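Local coordinates for putative uncharacterized protein (Archaeoglobus fulgidus, PDB 3VU0) that forms the C-terminal globular domain of AglB, an archaeal member of the oligosaccharyltransferase family whose fold combines helices with a mixed sheet, at residues 70-73 and 74-77; 120-123 and 124-128; 137-140 and 141-145. One frame throughout, in Å; residues are numbered along the deposited sequence.

The three contacts are local ones, each made where the chain enters, follows or leaves a helix, and they follow one another in sequence. Interaction 1 opens helix 73-83, interaction 2 runs along helix 121-128, and interaction 3 brings helix 132-138 to a close before strand 147-153. The centres of interactions 1 and 3 lie about 13 Å apart, and that of interaction 2 is about 19 to 20 Å from both. They still touch: E73 reaches T145 and L144, Q71 packs on F127, and F128 meets V138. The three contacts thus meet through side chains, at helix ends and along helix flanks.

Interaction 1: residues 70-73 and 74-77; sequences AQSE and EEAM
S72 lays its hydroxyl over the side chain of E75, with OG 3.5 Å from E75 CB and close to CG as well. It stands at the N-cap of helix 73-83: E75 N donates to S72 OG over 3.2 Å in a fairly straight bond of 161°. A chi1 of 69° sets OG between the backbone N and the carbonyl carbon of S72, and from there it faces the first turn. The carbonyl of S72 works too, taking A76 N at 3.1 Å. One step on, M77 N binds E73 O at 2.7 Å, while CG of the selenomethionine M77 rests against that same oxygen. Nearby, the methyl groups of A70 and A76 meet at 4.1 Å (CB to CB), and M132 of helix 132-138 touches both. E73 turns away from the turn, its two carboxylate oxygens accepting from the backbone N of T145 and of H146; E75 instead pairs with K78. S72 OG thus takes E75 N, and the carbonyls of S72 and E73 take A76 N and M77 N; the acidic groups of E73 and E75 near this helix start would probably be favoured by its dipole.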
ATOM      1  N   ALA A  70     -10.151   1.045  -1.536  1.00 16.74           N
ATOM      2  CA  ALA A  70     -11.204   1.815  -0.883  1.00 16.27           C
ATOM      3  C   ALA A  70     -11.298   3.205  -1.506  1.00 17.95           C
ATOM      4  O   ALA A  70     -10.281   3.802  -1.862  1.00 16.82           O
ATOM      5  CB  ALA A  70     -10.917   1.937   0.609  1.00 15.29           C
ATOM      6  N   GLN A  71     -12.516   3.725  -1.629  1.00 19.55           N
ATOM      7  CA  GLN A  71     -12.710   5.048  -2.211  1.00 22.33           C
ATOM      8  C   GLN A  71     -12.953   6.149  -1.183  1.00 24.87           C
ATOM      9  O   GLN A  71     -13.049   7.324  -1.534  1.00 26.99           O
ATOM     10  CB  GLN A  71     -13.858   5.013  -3.215  1.00 25.18           C
ATOM     11  CG  GLN A  71     -13.578   4.113  -4.405  1.00 25.55           C
ATOM     12  CD  GLN A  71     -14.724   4.100  -5.384  1.00 29.50           C
ATOM     13  OE1 GLN A  71     -15.036   5.115  -5.999  1.00 29.76           O
ATOM     14  NE2 GLN A  71     -15.371   2.950  -5.523  1.00 29.89           N
ATOM     15  N   SER A  72     -13.053   5.772   0.085  1.00 26.32           N
ATOM     16  CA  SER A  72     -13.257   6.752   1.146  1.00 26.84           C
ATOM     17  C   SER A  72     -12.373   6.389   2.325  1.00 25.72           C
ATOM     18  O   SER A  72     -12.178   5.209   2.617  1.00 25.76           O
ATOM     19  CB  SER A  72     -14.721   6.774   1.596  1.00 27.03           C
ATOM     20  OG  SER A  72     -15.063   5.582   2.274  1.00 26.90           O
ATOM     21  N   GLU A  73     -11.832   7.404   2.991  1.00 25.04           N
ATOM     22  CA  GLU A  73     -10.978   7.179   4.152  1.00 24.88           C
ATOM     23  C   GLU A  73     -11.752   6.441   5.231  1.00 24.18           C
ATOM     24  O   GLU A  73     -11.196   5.638   5.978  1.00 22.20           O
ATOM     25  CB  GLU A  73     -10.483   8.506   4.729  1.00 25.13           C
ATOM     26  CG  GLU A  73      -9.262   9.082   4.042  1.00 27.00           C
ATOM     27  CD  GLU A  73      -8.700  10.273   4.792  1.00 26.91           C
ATOM     28  OE1 GLU A  73      -9.242  11.388   4.640  1.00 28.26           O
ATOM     29  OE2 GLU A  73      -7.725  10.086   5.549  1.00 26.22           O
ATOM     30  N   GLU A  74     -13.046   6.727   5.304  1.00 24.65           N
ATOM     31  CA  GLU A  74     -13.909   6.111   6.294  1.00 26.05           C
ATOM     32  C   GLU A  74     -13.866   4.592   6.176  1.00 26.30           C
ATOM     33  O   GLU A  74     -13.676   3.891   7.169  1.00 25.57           O
ATOM     34  CB  GLU A  74     -15.335   6.621   6.111  1.00 27.96           C
ATOM     35  CG  GLU A  74     -16.075   6.840   7.402  1.00 29.20           C
ATOM     36  CD  GLU A  74     -17.283   7.728   7.216  1.00 29.95           C
ATOM     37  OE1 GLU A  74     -18.238   7.301   6.537  1.00 31.07           O
ATOM     38  OE2 GLU A  74     -17.268   8.858   7.743  1.00 30.18           O
ATOM     39  N   GLU A  75     -14.041   4.087   4.959  1.00 26.85           N
ATOM     40  CA  GLU A  75     -14.002   2.650   4.727  1.00 26.97           C
ATOM     41  C   GLU A  75     -12.597   2.106   4.951  1.00 25.00           C
ATOM     42  O   GLU A  75     -12.424   0.991   5.442  1.00 25.72           O
ATOM     43  CB  GLU A  75     -14.454   2.328   3.302  1.00 30.37           C
ATOM     44  CG  GLU A  75     -15.961   2.315   3.110  1.00 33.94           C
ATOM     45  CD  GLU A  75     -16.643   1.266   3.965  1.00 36.09           C
ATOM     46  OE1 GLU A  75     -16.176   0.108   3.971  1.00 37.71           O
ATOM     47  OE2 GLU A  75     -17.649   1.596   4.627  1.00 39.47           O
ATOM     48  N   ALA A  76     -11.593   2.901   4.597  1.00 23.41           N
ATOM     49  CA  ALA A  76     -10.203   2.495   4.759  1.00 21.40           C
ATOM     50  C   ALA A  76      -9.813   2.390   6.233  1.00 21.11           C
ATOM     51  O   ALA A  76      -9.049   1.507   6.619  1.00 19.41           O
ATOM     52  CB  ALA A  76      -9.290   3.487   4.051  1.00 20.83           C
HETATM   53  N   MSE A  77     -10.345   3.289   7.056  1.00 21.53           N
HETATM   54  CA  MSE A  77     -10.030   3.289   8.480  1.00 22.21           C
HETATM   55  C   MSE A  77     -10.575   2.065   9.213  1.00 20.96           C
HETATM   56  O   MSE A  77     -10.106   1.731  10.294  1.00 20.09           O
HETATM   57  CB  MSE A  77     -10.545   4.572   9.135  1.00 25.67           C
HETATM   58  CG  MSE A  77      -9.697   5.803   8.828  1.00 29.17           C
HETATM   59 SE   MSE A  77      -7.838   5.604   9.382  1.00 42.00          SE
HETATM   60  CE  MSE A  77      -8.045   5.843  11.290  1.00 36.07           C
TER

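Interaction 2: residues 120-123 and 124-128; sequences KNKE and IIDFF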
ATOM      1  N   LYS A 120     -13.505  -1.468 -19.231  1.00 16.81           N
ATOM      2  CA  LYS A 120     -12.766  -0.767 -20.277  1.00 15.44           C
ATOM      3  C   LYS A 120     -11.494  -0.232 -19.634  1.00 13.79           C
ATOM      4  O   LYS A 120     -11.463   0.019 -18.428  1.00 12.25           O
ATOM      5  CB  LYS A 120     -13.588   0.398 -20.831  1.00 16.98           C
ATOM      6  CG  LYS A 120     -14.797  -0.031 -21.650  1.00 20.76           C
ATOM      7  CD  LYS A 120     -15.487   1.173 -22.275  1.00 25.75           C
ATOM      8  CE  LYS A 120     -16.570   0.749 -23.256  1.00 27.96           C
ATOM      9  NZ  LYS A 120     -17.628  -0.075 -22.604  1.00 30.40           N
ATOM     10  N   ASN A 121     -10.450  -0.043 -20.431  1.00 14.33           N
ATOM     11  CA  ASN A 121      -9.199   0.457 -19.883  1.00 13.32           C
ATOM     12  C   ASN A 121      -9.415   1.745 -19.088  1.00 12.87           C
ATOM     13  O   ASN A 121      -8.904   1.878 -17.983  1.00  9.65           O
ATOM     14  CB  ASN A 121      -8.184   0.702 -20.999  1.00 14.43           C
ATOM     15  CG  ASN A 121      -6.777   0.923 -20.469  1.00 13.99           C
ATOM     16  OD1 ASN A 121      -6.176   0.026 -19.868  1.00 16.43           O
ATOM     17  ND2 ASN A 121      -6.244   2.121 -20.685  1.00 10.87           N
ATOM     18  N   LYS A 122     -10.178   2.689 -19.638  1.00 13.58           N
ATOM     19  CA  LYS A 122     -10.405   3.946 -18.934  1.00 12.30           C
ATOM     20  C   LYS A 122     -11.222   3.763 -17.656  1.00 12.03           C
ATOM     21  O   LYS A 122     -11.046   4.511 -16.696  1.00 11.09           O
ATOM     22  CB  LYS A 122     -11.079   4.977 -19.848  1.00 13.96           C
ATOM     23  CG  LYS A 122     -11.213   6.354 -19.204  1.00 16.16           C
ATOM     24  CD  LYS A 122     -11.688   7.402 -20.203  1.00 15.72           C
ATOM     25  CE  LYS A 122     -11.983   8.716 -19.513  1.00 18.54           C
ATOM     26  NZ  LYS A 122     -13.188   8.631 -18.632  1.00 16.60           N
ATOM     27  N   GLU A 123     -12.119   2.781 -17.633  1.00 10.58           N
ATOM     28  CA  GLU A 123     -12.896   2.538 -16.422  1.00 10.92           C
ATOM     29  C   GLU A 123     -11.952   2.095 -15.291  1.00 10.54           C
ATOM     30  O   GLU A 123     -12.178   2.412 -14.121  1.00  9.82           O
ATOM     31  CB  GLU A 123     -13.967   1.468 -16.662  1.00 13.00           C
ATOM     32  CG  GLU A 123     -15.019   1.881 -17.685  1.00 17.43           C
ATOM     33  CD  GLU A 123     -16.124   0.846 -17.859  1.00 20.29           C
ATOM     34  OE1 GLU A 123     -15.801  -0.347 -18.016  1.00 18.94           O
ATOM     35  OE2 GLU A 123     -17.317   1.228 -17.851  1.00 20.87           O
ATOM     36  N   ILE A 124     -10.894   1.373 -15.643  1.00  9.22           N
ATOM     37  CA  ILE A 124      -9.924   0.910 -14.650  1.00  9.71           C
ATOM     38  C   ILE A 124      -9.125   2.101 -14.132  1.00  9.40           C
ATOM     39  O   ILE A 124      -8.898   2.228 -12.930  1.00  9.83           O
ATOM     40  CB  ILE A 124      -8.959  -0.140 -15.257  1.00 10.40           C
ATOM     41  CG1 ILE A 124      -9.738  -1.412 -15.599  1.00 12.15           C
ATOM     42  CG2 ILE A 124      -7.813  -0.446 -14.294  1.00 10.90           C
ATOM     43  CD1 ILE A 124      -8.904  -2.459 -16.308  1.00 14.06           C
ATOM     44  N   ILE A 125      -8.714   2.978 -15.043  1.00  8.42           N
ATOM     45  CA  ILE A 125      -7.957   4.176 -14.679  1.00 11.00           C
ATOM     46  C   ILE A 125      -8.826   5.099 -13.815  1.00 11.34           C
ATOM     47  O   ILE A 125      -8.388   5.585 -12.769  1.00 10.00           O
ATOM     48  CB  ILE A 125      -7.496   4.937 -15.947  1.00 11.64           C
ATOM     49  CG1 ILE A 125      -6.529   4.062 -16.755  1.00 11.76           C
ATOM     50  CG2 ILE A 125      -6.830   6.251 -15.558  1.00 14.98           C
ATOM     51  CD1 ILE A 125      -6.234   4.591 -18.156  1.00 11.99           C
ATOM     52  N   ASP A 126     -10.061   5.337 -14.249  1.00 11.66           N
ATOM     53  CA  ASP A 126     -10.963   6.192 -13.484  1.00 13.45           C
ATOM     54  C   ASP A 126     -11.184   5.623 -12.082  1.00 11.45           C
ATOM     55  O   ASP A 126     -11.227   6.371 -11.111  1.00 12.13           O
ATOM     56  CB  ASP A 126     -12.309   6.355 -14.207  1.00 15.02           C
ATOM     57  CG  ASP A 126     -12.187   7.155 -15.498  1.00 19.09           C
ATOM     58  OD1 ASP A 126     -11.174   7.869 -15.678  1.00 18.33           O
ATOM     59  OD2 ASP A 126     -13.114   7.076 -16.331  1.00 21.03           O
ATOM     60  N   PHE A 127     -11.320   4.305 -11.980  1.00 11.82           N
ATOM     61  CA  PHE A 127     -11.502   3.655 -10.679  1.00 11.53           C
ATOM     62  C   PHE A 127     -10.253   3.891  -9.816  1.00 10.38           C
ATOM     63  O   PHE A 127     -10.349   4.312  -8.659  1.00 10.24           O
ATOM     64  CB  PHE A 127     -11.726   2.150 -10.856  1.00 14.14           C
ATOM     65  CG  PHE A 127     -11.773   1.389  -9.559  1.00 17.29           C
ATOM     66  CD1 PHE A 127     -12.796   1.606  -8.647  1.00 20.78           C
ATOM     67  CD2 PHE A 127     -10.768   0.486  -9.231  1.00 19.65           C
ATOM     68  CE1 PHE A 127     -12.817   0.931  -7.418  1.00 22.33           C
ATOM     69  CE2 PHE A 127     -10.780  -0.191  -8.011  1.00 21.49           C
ATOM     70  CZ  PHE A 127     -11.807   0.034  -7.102  1.00 19.77           C
ATOM     71  N   PHE A 128      -9.080   3.628 -10.385  1.00 10.15           N
ATOM     72  CA  PHE A 128      -7.826   3.828  -9.657  1.00 10.71           C
ATOM     73  C   PHE A 128      -7.707   5.244  -9.095  1.00 11.28           C
ATOM     74  O   PHE A 128      -7.289   5.438  -7.949  1.00 10.14           O
ATOM     75  CB  PHE A 128      -6.623   3.559 -10.565  1.00 11.14           C
ATOM     76  CG  PHE A 128      -5.312   3.992  -9.969  1.00 11.83           C
ATOM     77  CD1 PHE A 128      -4.760   3.304  -8.888  1.00 11.03           C
ATOM     78  CD2 PHE A 128      -4.659   5.125 -10.448  1.00 11.50           C
ATOM     79  CE1 PHE A 128      -3.580   3.743  -8.291  1.00 12.01           C
ATOM     80  CE2 PHE A 128      -3.474   5.575  -9.857  1.00 12.66           C
ATOM     81  CZ  PHE A 128      -2.937   4.884  -8.777  1.00 13.33           C
TER
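The carboxylate of D126 is met twice by K122, one turn earlier in helix 121-128, but only the ammonium binds it. Over one face the carbonyl oxygen of K122 packs closely, 3.1 Å from D126 CG and almost straight above it. At the edge, close to the carboxylate plane, comes the ammonium: K122 NZ lies 2.8 Å from D126 OD2 on its syn lone pair, forming a salt bridge. The lysine gets there by running out extended, CG anti to the backbone N (chi1 -174°), and bending only at its last torsion (chi4 -69°). On the way its CG passes 3.5 Å from D126 OD2. The backbone bond from D126 N to K122 O is short, 2.8 Å, and nearly straight.

The carboxylate of E123 serves the start of the helix. Its OE1 receives K120 N at 2.8 Å, on the anti side and out of the plane: the N3 side chain accepts from the N-cap amide as in one half of a capping box, without the reciprocal bond. I124 CG1 packs 3.6 Å from K120 O, and I125 CG1 comes 3.5 Å from N121 O; both CG1 atoms rest against carbonyl oxygens of the first turn. The rings of F127 and F128 lead away from here: F127 meets the ring of Y114, its plane inclined to it, and F128 meets F105 edge-to-face.

The polar groups thus gather at the exposed surface of the helix, while its far end turns aromatic rings toward the rest of the domain. The helix start probably stabilises the charged form of E123. The ammonium probably does the same for D126, partly offset by the carbonyl oxygen over its face.

Interaction 3: residues 137-140 and 141-145; sequences HVEN and ATNLT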
ATOM      1  N   HIS A 137      -0.071   7.332  -2.641  1.00 11.37           N
ATOM      2  CA  HIS A 137       1.130   7.384  -3.460  1.00 12.44           C
ATOM      3  C   HIS A 137       1.204   8.513  -4.475  1.00 13.34           C
ATOM      4  O   HIS A 137       2.227   9.188  -4.566  1.00 12.90           O
ATOM      5  CB  HIS A 137       1.353   6.057  -4.187  1.00 10.83           C
ATOM      6  CG  HIS A 137       2.755   5.890  -4.688  1.00 10.98           C
ATOM      7  ND1 HIS A 137       3.727   5.227  -3.969  1.00  9.30           N
ATOM      8  CD2 HIS A 137       3.369   6.379  -5.791  1.00  9.60           C
ATOM      9  CE1 HIS A 137       4.882   5.318  -4.607  1.00 14.02           C
ATOM     10  NE2 HIS A 137       4.692   6.013  -5.716  1.00 10.10           N
ATOM     11  N   VAL A 138       0.135   8.723  -5.238  1.00 13.89           N
ATOM     12  CA  VAL A 138       0.153   9.777  -6.245  1.00 15.01           C
ATOM     13  C   VAL A 138      -0.004  11.186  -5.675  1.00 17.00           C
ATOM     14  O   VAL A 138       0.780  12.071  -6.008  1.00 18.00           O
ATOM     15  CB  VAL A 138      -0.932   9.547  -7.329  1.00 15.24           C
ATOM     16  CG1 VAL A 138      -0.878  10.669  -8.367  1.00 17.33           C
ATOM     17  CG2 VAL A 138      -0.706   8.203  -8.012  1.00 15.84           C
ATOM     18  N   GLU A 139      -0.998  11.401  -4.817  1.00 15.96           N
ATOM     19  CA  GLU A 139      -1.210  12.732  -4.246  1.00 19.07           C
ATOM     20  C   GLU A 139      -0.417  12.997  -2.968  1.00 18.36           C
ATOM     21  O   GLU A 139      -0.491  14.089  -2.408  1.00 18.83           O
ATOM     22  CB  GLU A 139      -2.696  12.966  -3.954  1.00 19.73           C
ATOM     23  CG  GLU A 139      -3.612  12.821  -5.158  1.00 23.32           C
ATOM     24  CD  GLU A 139      -4.988  13.411  -4.906  1.00 24.37           C
ATOM     25  OE1 GLU A 139      -5.524  13.226  -3.794  1.00 27.12           O
ATOM     26  OE2 GLU A 139      -5.539  14.053  -5.824  1.00 26.90           O
ATOM     27  N   ASN A 140       0.335  12.004  -2.505  1.00 17.55           N
ATOM     28  CA  ASN A 140       1.129  12.151  -1.287  1.00 17.13           C
ATOM     29  C   ASN A 140       0.268  12.465  -0.062  1.00 17.52           C
ATOM     30  O   ASN A 140       0.694  13.190   0.841  1.00 16.39           O
ATOM     31  CB  ASN A 140       2.192  13.243  -1.469  1.00 17.55           C
ATOM     32  CG  ASN A 140       3.255  12.860  -2.486  1.00 18.87           C
ATOM     33  OD1 ASN A 140       3.817  11.765  -2.430  1.00 16.99           O
ATOM     34  ND2 ASN A 140       3.541  13.766  -3.417  1.00 18.32           N
ATOM     35  N   ALA A 141      -0.942  11.909  -0.050  1.00 17.37           N
ATOM     36  CA  ALA A 141      -1.893  12.076   1.045  1.00 19.30           C
ATOM     37  C   ALA A 141      -2.269  13.522   1.346  1.00 21.59           C
ATOM     38  O   ALA A 141      -2.803  13.813   2.417  1.00 22.25           O
ATOM     39  CB  ALA A 141      -1.350  11.408   2.310  1.00 18.96           C
ATOM     40  N   THR A 142      -2.011  14.425   0.406  1.00 24.00           N
ATOM     41  CA  THR A 142      -2.333  15.832   0.615  1.00 28.40           C
ATOM     42  C   THR A 142      -3.833  16.042   0.809  1.00 29.79           C
ATOM     43  O   THR A 142      -4.255  17.011   1.442  1.00 30.14           O
ATOM     44  CB  THR A 142      -1.857  16.700  -0.569  1.00 29.20           C
ATOM     45  OG1 THR A 142      -2.464  16.238  -1.783  1.00 33.28           O
ATOM     46  CG2 THR A 142      -0.345  16.632  -0.704  1.00 30.94           C
ATOM     47  N   ASN A 143      -4.635  15.126   0.271  1.00 29.70           N
ATOM     48  CA  ASN A 143      -6.086  15.218   0.379  1.00 29.55           C
ATOM     49  C   ASN A 143      -6.679  14.163   1.311  1.00 29.02           C
ATOM     50  O   ASN A 143      -7.820  13.738   1.136  1.00 29.13           O
ATOM     51  CB  ASN A 143      -6.718  15.089  -1.009  1.00 30.58           C
ATOM     52  CG  ASN A 143      -6.379  16.256  -1.912  1.00 33.38           C
ATOM     53  OD1 ASN A 143      -6.491  16.160  -3.133  1.00 35.89           O
ATOM     54  ND2 ASN A 143      -5.973  17.370  -1.315  1.00 34.08           N
ATOM     55  N   LEU A 144      -5.900  13.737   2.300  1.00 27.49           N
ATOM     56  CA  LEU A 144      -6.367  12.742   3.259  1.00 26.21           C
ATOM     57  C   LEU A 144      -6.317  13.340   4.656  1.00 26.81           C
ATOM     58  O   LEU A 144      -5.432  14.133   4.967  1.00 27.22           O
ATOM     59  CB  LEU A 144      -5.496  11.486   3.195  1.00 23.51           C
ATOM     60  CG  LEU A 144      -5.578  10.694   1.888  1.00 22.03           C
ATOM     61  CD1 LEU A 144      -4.555   9.573   1.891  1.00 17.60           C
ATOM     62  CD2 LEU A 144      -6.979  10.140   1.718  1.00 19.05           C
ATOM     63  N   THR A 145      -7.273  12.963   5.496  1.00 26.15           N
ATOM     64  CA  THR A 145      -7.333  13.478   6.859  1.00 27.18           C
ATOM     65  C   THR A 145      -6.591  12.619   7.874  1.00 25.17           C
ATOM     66  O   THR A 145      -5.980  13.147   8.803  1.00 24.74           O
ATOM     67  CB  THR A 145      -8.801  13.619   7.335  1.00 27.49           C
ATOM     68  OG1 THR A 145      -9.445  14.661   6.595  1.00 30.94           O
ATOM     69  CG2 THR A 145      -8.861  13.953   8.817  1.00 29.96           C
TER
HETATM   70  O   HOH W   1      -4.540  12.691  -1.268  1.00 19.83           O
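A type I' beta turn from E139 to T142, overlapping a type I turn from A141 to L144, takes the chain out of helix 132-138. T142 closes the first turn with both its backbone and its side chain: T142 N is 3.2 Å from E139 O, and T142 OG1 donates to the same oxygen at 3.0 Å. The two donors come from the same face of that carbonyl, with the amide well above its plane. The hydroxyl can join in because chi1 of T142 (58°) turns OG1 to the side of its own amide. The second turn is closed by L144 N on A141 O at 3.1 Å.

E139 and N143 cross at about a right angle, their carboxylate and amide planes 84° apart. Their oxygens E139 OE1 and N143 OD1 lie 3.2 Å from each other, two acceptors without a bond between them. A water bridges E139 OE1 and N143 N, linking the residues by another route.

N140 and A141 both have positive phi, as a type I' turn requires. N140 OD1 accepts from K157 NZ of strand 156-161, whereas L144 folds back on M132, K135 and L136. The double turn thus joins helix 132-138 to the sheet just before strand 147-153.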